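Local coordinates for protein cytochrome C-550 (Paracoccus versutus, PDB 2BH4) that probably carries electrons as a soluble c-type cytochrome through a covalently attached heme c, here in a variant with an engineered axial ligand, at residues 69-72 with 78-81; 19-22 with 28-31; 73-78 with 84-89. The protein carries 1 engineered substitution. All coordinates share one frame; numbering follows the deposited sequence. Where two conformers were deposited one is given.

Interaction 1: 69-72 with 78-81; sequences MVWS and EYVT. With HEC (heme c), chain B.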
# COMPACT_ATOMS: atom_id res chain seq x y z
N MET A 69 0.56 3.41 14.17
CA MET A 69 -0.25 2.97 13.04
C MET A 69 0.53 2.11 12.05
O MET A 69 1.63 2.46 11.63
CB MET A 69 -0.86 4.16 12.32
CG MET A 69 -1.96 3.77 11.36
SD MET A 69 -2.82 5.08 10.45
CE MET A 69 -3.78 5.86 11.74
N VAL A 70 -0.08 0.99 11.68
CA VAL A 70 0.44 0.11 10.63
C VAL A 70 -0.64 -0.14 9.59
O VAL A 70 -1.83 0.20 9.81
CB VAL A 70 0.90 -1.26 11.19
CG1 VAL A 70 1.92 -1.09 12.29
CG2 VAL A 70 -0.27 -2.06 11.71
N TRP A 71 -0.25 -0.71 8.45
CA TRP A 71 -1.21 -1.06 7.41
C TRP A 71 -1.99 -2.30 7.77
O TRP A 71 -1.52 -3.41 7.57
CB TRP A 71 -0.55 -1.25 6.05
CG TRP A 71 -0.22 0.04 5.39
CD1 TRP A 71 1.02 0.54 5.15
CD2 TRP A 71 -1.14 1.00 4.87
NE1 TRP A 71 0.93 1.76 4.53
CE2 TRP A 71 -0.39 2.07 4.35
CE3 TRP A 71 -2.54 1.07 4.83
CZ2 TRP A 71 -0.99 3.17 3.74
CZ3 TRP A 71 -3.13 2.18 4.24
CH2 TRP A 71 -2.36 3.22 3.73
N SER A 72 -3.20 -2.10 8.25
CA SER A 72 -4.10 -3.22 8.45
C SER A 72 -4.77 -3.58 7.14
O SER A 72 -4.81 -2.79 6.19
CB SER A 72 -5.17 -2.84 9.46
OG SER A 72 -6.05 -1.86 8.92
N GLU A 78 -9.36 0.33 2.06
CA GLU A 78 -9.87 1.70 1.90
C GLU A 78 -8.91 2.54 1.08
O GLU A 78 -9.31 3.23 0.14
CB GLU A 78 -10.13 2.34 3.27
CG GLU A 78 -11.32 1.72 4.02
CD GLU A 78 -11.58 2.37 5.36
OE1 GLU A 78 -10.85 3.32 5.71
OE2 GLU A 78 -12.52 1.90 6.05
N TYR A 79 -7.62 2.48 1.41
CA TYR A 79 -6.61 3.29 0.71
C TYR A 79 -6.51 2.91 -0.77
O TYR A 79 -6.47 3.78 -1.63
CB TYR A 79 -5.27 3.15 1.42
CG TYR A 79 -4.15 3.94 0.79
CD1 TYR A 79 -3.99 5.29 1.04
CD2 TYR A 79 -3.25 3.31 -0.07
CE1 TYR A 79 -2.95 6.00 0.45
CE2 TYR A 79 -2.20 4.01 -0.64
CZ TYR A 79 -2.06 5.35 -0.38
OH TYR A 79 -1.01 6.06 -1.00
N VAL A 80 -6.48 1.62 -1.06
CA VAL A 80 -6.44 1.13 -2.45
C VAL A 80 -7.67 1.58 -3.23
O VAL A 80 -7.61 1.81 -4.44
CB VAL A 80 -6.26 -0.40 -2.46
CG1 VAL A 80 -6.59 -1.02 -3.80
CG2 VAL A 80 -4.84 -0.72 -1.98
N THR A 81 -8.81 1.63 -2.54
CA THR A 81 -10.05 2.05 -3.18
C THR A 81 -9.98 3.53 -3.57
O THR A 81 -10.39 3.91 -4.66
CB THR A 81 -11.26 1.76 -2.27
OG1 THR A 81 -11.34 0.36 -2.00
CG2 THR A 81 -12.56 2.24 -2.89
FE HEC B . 0.62 2.93 -4.68
CHA HEC B . 1.91 4.29 -1.85
CHB HEC B . -0.62 0.31 -2.86
CHC HEC B . -1.02 1.75 -7.45
CHD HEC B . 2.31 5.15 -6.64
NA HEC B . 0.64 2.42 -2.74
C1A HEC B . 1.21 3.11 -1.70
C2A HEC B . 0.99 2.44 -0.45
C3A HEC B . 0.28 1.34 -0.74
C4A HEC B . 0.05 1.30 -2.17
CMA HEC B . -0.22 0.30 0.27
CAA HEC B . 1.53 2.90 0.91
CBA HEC B . 2.90 2.27 1.08
CGA HEC B . 3.66 2.63 2.34
O1A HEC B . 4.88 2.25 2.42
O2A HEC B . 3.09 3.27 3.27
NB HEC B . -0.59 1.33 -5.09
C1B HEC B . -0.90 0.32 -4.20
C2B HEC B . -1.69 -0.67 -4.91
C3B HEC B . -1.85 -0.24 -6.15
C4B HEC B . -1.13 1.01 -6.32
CMB HEC B . -2.22 -1.96 -4.27
CAB HEC B . -2.65 -0.93 -7.28
CBB HEC B . -3.99 -1.07 -7.00
NC HEC B . 0.64 3.34 -6.64
C1C HEC B . -0.13 2.80 -7.63
C2C HEC B . 0.19 3.41 -8.90
C3C HEC B . 1.11 4.36 -8.70
C4C HEC B . 1.42 4.31 -7.28
CMC HEC B . -0.48 3.00 -10.23
CAC HEC B . 1.80 5.31 -9.73
CBC HEC B . 1.08 6.04 -10.62
ND HEC B . 1.87 4.44 -4.32
C1D HEC B . 2.44 5.27 -5.28
C2D HEC B . 3.14 6.35 -4.63
C3D HEC B . 3.01 6.09 -3.18
C4D HEC B . 2.19 4.89 -3.04
CMD HEC B . 3.91 7.52 -5.26
CAD HEC B . 3.56 7.03 -2.09
CBD HEC B . 2.33 7.87 -1.70
CGD HEC B . 2.67 9.16 -0.95
O1D HEC B . 3.85 9.33 -0.56
O2D HEC B . 1.76 10.00 -0.72
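W71 and Y79 meet in the heme pocket of this class I c-type cytochrome, beside the heme edge that bears one propionate. W71 belongs to the loop leading into helix 73-81, Y79 to the helix itself, and both are buried. The pair is held by van der Waals contact: the benzo end of the indole lies over one face of the phenol, with W71 CH2 3.5 Å from Y79 CG and offset toward the rim of the ring. The pair is oblique, neither a stack nor edge-to-face: the six-membered ring of W71 and the ring of Y79 have centroids 5.0 Å apart and planes at 54°. W71 CZ3 and CH2 also rest on Y79 CB. Y79 reaches the heme because its CG stands anti to the backbone N (chi1 180°), which sends the ring off the helix toward the porphyrin, Y79 CE2 coming 3.6 Å from heme C2A.

The polar edge of the indole has a different task. W71 NE1 donates an almost straight hydrogen bond (165°) to heme O2A, 2.9 Å away and in the ring plane, which helps to hold the propionate and the indole in their mutual orientation; the bond probably also helps to offset the carboxylate charge in this buried place. Heme methyl CMA sits over one face of the same indole, while W86 stacks on W71 and meets Y79 edge-to-face. On the next residue, V80 CG2 touches heme methyl CMB at 3.7 Å. The phenol ends with Y79 OH 3.5 Å from the heme meso carbon CHA.

Interaction 2: 19-22 with 28-31; sequences HMVQ and DIVK. With HEC (heme c), chain B.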
# COMPACT_ATOMS: atom_id res chain seq x y z
N HIS A 19 4.90 0.03 -8.53
CA HIS A 19 5.33 -0.75 -7.39
C HIS A 19 5.89 -2.10 -7.76
O HIS A 19 5.35 -2.79 -8.63
CB HIS A 19 4.13 -1.05 -6.48
CG HIS A 19 3.55 0.13 -5.77
ND1 HIS A 19 4.07 0.65 -4.60
CD2 HIS A 19 2.40 0.82 -6.00
CE1 HIS A 19 3.28 1.61 -4.15
NE2 HIS A 19 2.26 1.73 -4.98
N MET A 20 6.92 -2.53 -7.04
CA MET A 20 7.34 -3.93 -7.09
C MET A 20 6.93 -4.65 -5.82
O MET A 20 6.52 -4.04 -4.84
CB MET A 20 8.84 -4.05 -7.27
CG MET A 20 9.64 -3.67 -6.06
SD MET A 20 11.41 -3.69 -6.35
CE MET A 20 11.59 -2.32 -7.46
N VAL A 21 7.02 -5.97 -5.88
CA VAL A 21 6.91 -6.84 -4.70
C VAL A 21 8.18 -7.68 -4.76
O VAL A 21 8.30 -8.60 -5.59
CB VAL A 21 5.65 -7.71 -4.72
CG1 VAL A 21 5.59 -8.60 -3.48
CG2 VAL A 21 4.40 -6.82 -4.81
N GLN A 22 9.14 -7.31 -3.93
CA GLN A 22 10.46 -7.95 -3.91
C GLN A 22 10.85 -8.32 -2.49
O GLN A 22 10.83 -7.50 -1.58
CB GLN A 22 11.50 -6.99 -4.52
CG GLN A 22 12.84 -7.64 -4.79
CD GLN A 22 13.86 -6.63 -5.27
OE1 GLN A 22 14.50 -5.94 -4.47
NE2 GLN A 22 14.01 -6.52 -6.58
N ASP A 28 12.38 -11.18 -6.86
CA ASP A 28 11.18 -10.54 -7.38
C ASP A 28 10.00 -11.49 -7.31
O ASP A 28 10.07 -12.62 -7.81
CB ASP A 28 11.34 -10.08 -8.84
CG ASP A 28 12.14 -8.80 -8.99
OD1 ASP A 28 12.11 -7.94 -8.08
OD2 ASP A 28 12.76 -8.64 -10.07
N ILE A 29 8.94 -11.07 -6.63
CA ILE A 29 7.64 -11.74 -6.71
C ILE A 29 6.91 -11.14 -7.89
O ILE A 29 6.38 -11.85 -8.74
CB ILE A 29 6.82 -11.52 -5.44
CG1 ILE A 29 7.61 -11.98 -4.21
CG2 ILE A 29 5.45 -12.18 -5.55
CD1 ILE A 29 8.13 -13.33 -4.29
N VAL A 30 6.86 -9.80 -7.90
CA VAL A 30 6.38 -9.06 -9.05
C VAL A 30 7.41 -8.00 -9.39
O VAL A 30 7.65 -7.11 -8.59
CB VAL A 30 5.02 -8.35 -8.80
CG1 VAL A 30 4.54 -7.65 -10.06
CG2 VAL A 30 3.99 -9.37 -8.33
N LYS A 31 8.03 -8.14 -10.55
CA LYS A 31 8.92 -7.11 -11.05
C LYS A 31 8.06 -5.89 -11.36
O LYS A 31 7.01 -6.00 -12.00
CB LYS A 31 9.61 -7.61 -12.33
CG LYS A 31 10.57 -6.62 -12.98
CD LYS A 31 12.03 -7.01 -12.83
CE LYS A 31 12.88 -6.43 -13.96
NZ LYS A 31 12.43 -5.09 -14.40
FE HEC B . 0.62 2.93 -4.68
CHA HEC B . 1.91 4.29 -1.85
CHB HEC B . -0.62 0.31 -2.86
CHC HEC B . -1.02 1.75 -7.45
CHD HEC B . 2.31 5.15 -6.64
NA HEC B . 0.64 2.42 -2.74
C1A HEC B . 1.21 3.11 -1.70
C2A HEC B . 0.99 2.44 -0.45
C3A HEC B . 0.28 1.34 -0.74
C4A HEC B . 0.05 1.30 -2.17
CMA HEC B . -0.22 0.30 0.27
CAA HEC B . 1.53 2.90 0.91
CBA HEC B . 2.90 2.27 1.08
CGA HEC B . 3.66 2.63 2.34
O1A HEC B . 4.88 2.25 2.42
O2A HEC B . 3.09 3.27 3.27
NB HEC B . -0.59 1.33 -5.09
C1B HEC B . -0.90 0.32 -4.20
C2B HEC B . -1.69 -0.67 -4.91
C3B HEC B . -1.85 -0.24 -6.15
C4B HEC B . -1.13 1.01 -6.32
CMB HEC B . -2.22 -1.96 -4.27
CAB HEC B . -2.65 -0.93 -7.28
CBB HEC B . -3.99 -1.07 -7.00
NC HEC B . 0.64 3.34 -6.64
C1C HEC B . -0.13 2.80 -7.63
C2C HEC B . 0.19 3.41 -8.90
C3C HEC B . 1.11 4.36 -8.70
C4C HEC B . 1.42 4.31 -7.28
CMC HEC B . -0.48 3.00 -10.23
CAC HEC B . 1.80 5.31 -9.73
CBC HEC B . 1.08 6.04 -10.62
ND HEC B . 1.87 4.44 -4.32
C1D HEC B . 2.44 5.27 -5.28
C2D HEC B . 3.14 6.35 -4.63
C3D HEC B . 3.01 6.09 -3.18
C4D HEC B . 2.19 4.89 -3.04
CMD HEC B . 3.91 7.52 -5.26
CAD HEC B . 3.56 7.03 -2.09
CBD HEC B . 2.33 7.87 -1.70
CGD HEC B . 2.67 9.16 -0.95
O1D HEC B . 3.85 9.33 -0.56
O2D HEC B . 1.76 10.00 -0.72
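V21 and V30 form an antiparallel hydrogen-bonded pair that is part of a classic beta bulge, I29 and V30 both facing V21; the register is shifted by one at the non-hydrogen-bonded pair Q22 and D28. V21 N donates to V30 O at 3.0 Å and nearly straight. In return V21 O is gripped twice, by V30 N on a lone pair and by I29 N at 2.8 Å, both donors lying in its carbonyl plane. The bend to I29 N is the sharper of the two, with an N-H...O angle of 145°, as the chain turns its corner at I29.

On one face of this short ribbon V21 and V30 pack shoulder to shoulder, V21 CB lying 4.2 Å from V30 CB. At the corner, V21 CG1 meets I29 CB at 3.7 Å. On the face of Q22 and D28 the contact is polar. Q22 CG is anti to the backbone N (chi1 -169°) and the chain stays extended, which carries the amide across to the carboxylate. There Q22 NE2 donates to D28 OD1 at 2.8 Å, on the syn side but 35° out of the carboxylate plane, with the acceptor close to the amide plane.

The same run of chain begins with H19, the histidine of the CXXCH heme-binding motif: its NE2 binds the heme iron at 2.1 Å, opposite the engineered K100, and its ND1 is hydrogen-bonded to P37 O. M20 pairs with L39 through the backbone, and Q22 O accepts from N38 ND2. V21 packs on F12, just past helix 5-11, and I29 on H118, just past helix 108-117.

Interaction 3: 73-78 with 84-89; sequences EADLIE and KPWLVE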
# COMPACT_ATOMS: atom_id res chain seq x y z
N GLU A 73 -5.34 -4.78 7.08
CA GLU A 73 -6.08 -5.17 5.90
C GLU A 73 -7.25 -4.21 5.61
O GLU A 73 -7.44 -3.80 4.46
CB GLU A 73 -6.54 -6.62 6.04
CG GLU A 73 -5.38 -7.61 5.81
CD GLU A 73 -5.80 -9.07 5.92
OE1 GLU A 73 -6.99 -9.36 5.71
OE2 GLU A 73 -4.92 -9.91 6.22
N ALA A 74 -7.94 -3.75 6.66
CA ALA A 74 -9.07 -2.84 6.47
C ALA A 74 -8.62 -1.48 5.90
O ALA A 74 -9.23 -0.94 4.97
CB ALA A 74 -9.83 -2.66 7.79
N ASP A 75 -7.54 -0.94 6.44
CA ASP A 75 -7.02 0.34 5.97
C ASP A 75 -6.49 0.20 4.54
O ASP A 75 -6.68 1.10 3.72
CB ASP A 75 -5.95 0.90 6.92
CG ASP A 75 -6.56 1.72 8.04
OD1 ASP A 75 -7.55 2.46 7.80
OD2 ASP A 75 -6.02 1.69 9.15
N LEU A 76 -5.83 -0.91 4.22
CA LEU A 76 -5.36 -1.14 2.86
C LEU A 76 -6.50 -1.17 1.86
O LEU A 76 -6.42 -0.55 0.80
CB LEU A 76 -4.55 -2.42 2.75
CG LEU A 76 -3.14 -2.34 3.30
CD1 LEU A 76 -2.56 -3.73 3.50
CD2 LEU A 76 -2.20 -1.47 2.41
N ILE A 77 -7.59 -1.84 2.21
CA ILE A 77 -8.72 -1.89 1.29
C ILE A 77 -9.24 -0.48 1.01
O ILE A 77 -9.51 -0.12 -0.13
CB ILE A 77 -9.82 -2.82 1.81
CG1 ILE A 77 -9.33 -4.26 1.76
CG2 ILE A 77 -11.10 -2.66 0.98
CD1 ILE A 77 -10.24 -5.23 2.48
N GLU A 78 -9.36 0.33 2.06
CA GLU A 78 -9.87 1.70 1.90
C GLU A 78 -8.91 2.54 1.08
O GLU A 78 -9.31 3.23 0.14
CB GLU A 78 -10.13 2.34 3.27
CG GLU A 78 -11.32 1.72 4.02
CD GLU A 78 -11.58 2.37 5.36
OE1 GLU A 78 -10.85 3.32 5.71
OE2 GLU A 78 -12.52 1.90 6.05
N LYS A 84 -6.75 9.46 -1.69
CA LYS A 84 -6.83 10.83 -1.15
C LYS A 84 -7.77 11.00 0.04
O LYS A 84 -7.37 11.55 1.06
CB LYS A 84 -7.18 11.85 -2.26
CG LYS A 84 -7.39 13.31 -1.76
CD LYS A 84 -6.09 13.99 -1.32
CE LYS A 84 -6.02 15.51 -1.61
NZ LYS A 84 -6.33 16.44 -0.45
N PRO A 85 -9.04 10.56 -0.09
CA PRO A 85 -9.89 10.76 1.09
C PRO A 85 -9.44 9.96 2.30
O PRO A 85 -9.73 10.36 3.43
CB PRO A 85 -11.28 10.29 0.61
CG PRO A 85 -11.00 9.42 -0.53
CD PRO A 85 -9.79 9.98 -1.22
N TRP A 86 -8.74 8.85 2.09
CA TRP A 86 -8.18 8.12 3.23
C TRP A 86 -7.18 9.01 3.97
O TRP A 86 -7.22 9.10 5.19
CB TRP A 86 -7.53 6.80 2.78
CG TRP A 86 -7.07 5.93 3.90
CD1 TRP A 86 -7.80 4.96 4.53
CD2 TRP A 86 -5.79 5.95 4.53
NE1 TRP A 86 -7.05 4.37 5.50
CE2 TRP A 86 -5.81 4.96 5.53
CE3 TRP A 86 -4.62 6.70 4.35
CZ2 TRP A 86 -4.70 4.69 6.33
CZ3 TRP A 86 -3.54 6.44 5.15
CH2 TRP A 86 -3.58 5.46 6.13
N LEU A 87 -6.31 9.69 3.23
CA LEU A 87 -5.36 10.60 3.84
C LEU A 87 -6.06 11.76 4.54
O LEU A 87 -5.66 12.13 5.64
CB LEU A 87 -4.43 11.18 2.77
CG LEU A 87 -3.39 10.24 2.20
CD1 LEU A 87 -2.60 10.96 1.12
CD2 LEU A 87 -2.44 9.71 3.27
N VAL A 88 -7.09 12.32 3.91
CA VAL A 88 -7.84 13.39 4.55
C VAL A 88 -8.46 12.90 5.86
O VAL A 88 -8.44 13.58 6.87
CB VAL A 88 -8.91 13.97 3.61
CG1 VAL A 88 -9.82 14.97 4.36
CG2 VAL A 88 -8.27 14.62 2.42
N GLU A 89 -9.03 11.70 5.84
CA GLU A 89 -9.63 11.12 7.02
C GLU A 89 -8.63 10.98 8.16
O GLU A 89 -8.93 11.37 9.29
CB GLU A 89 -10.26 9.76 6.69
CG GLU A 89 -10.87 9.03 7.88
CD GLU A 89 -11.39 7.68 7.48
OE1 GLU A 89 -12.12 7.62 6.47
OE2 GLU A 89 -11.06 6.69 8.16
O HOH W 1 -11.99 5.72 4.66
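D75 and W86 supply the hydrogen bond that joins helix 73-81 to helix 83-91. W86 NE1 donates to D75 OD1 at 3.0 Å, with an N-H...O angle of 159°. The acceptor lies close to the indole plane, yet the N-H comes from above the carboxylate, whose plane stands almost perpendicular to the ring. W86 CG is anti to the backbone N (chi1 -173°), which throws the indole across the gap between two helix axes 10.5 Å apart at closest approach.

Packing follows the same edge of the indole, from CD1 on the pyrrole ring to CZ2 on the benzo ring. E78, one turn after D75, lays CB against W86 CD1 at 3.7 Å, and its OE1 approaches the same carbon near the ring plane. D75 CG lies 3.9 Å from W86 CZ2.

The charged groups that approach each other across the two segments are acidic: E78 OE1 and E89 OE2 stand 4.2 Å apart as like charges. A water that donates to E78 OE1 and, at 2.6 Å, to E89 OE1 probably eases the approach. K90 gives D75 a long, weak ion pair.

With W86 cut back to an alanine, D75 OD1 would probably lose its N-H donor and a gap would be likely to open between the two helices beside E78.

The N-to-C directions of 73-78 and 84-89 are 128° apart, in two helices that follow one another in the chain. W86 also touches V62 of helix 57-65; L87 packs on the same helix, at I59 and V62. On helix 73-81, L76 and I77 rest on V112 of helix 108-117.

In the fold
Interactions 1 and 3 share helix 73-81 and touch, W71 CH2 lying 3.5 Å from W86 CH2, so their aromatic rings form one cluster reaching from the heme to helix 83-91. Interaction 1 is buried and chiefly aromatic, its polar bond going to the heme; interaction 3 is partly buried, with the indole inside and acidic groups and a water at its outer rim. Interaction 2 lies at the surface, its centre about 19 Å from that of interaction 1, and relies on backbone bonds of a bulged ribbon. Interactions 2 and 3 fall on opposite sides of the chain's centre; the heme connects interactions 1 and 2, through propionate and iron respectively.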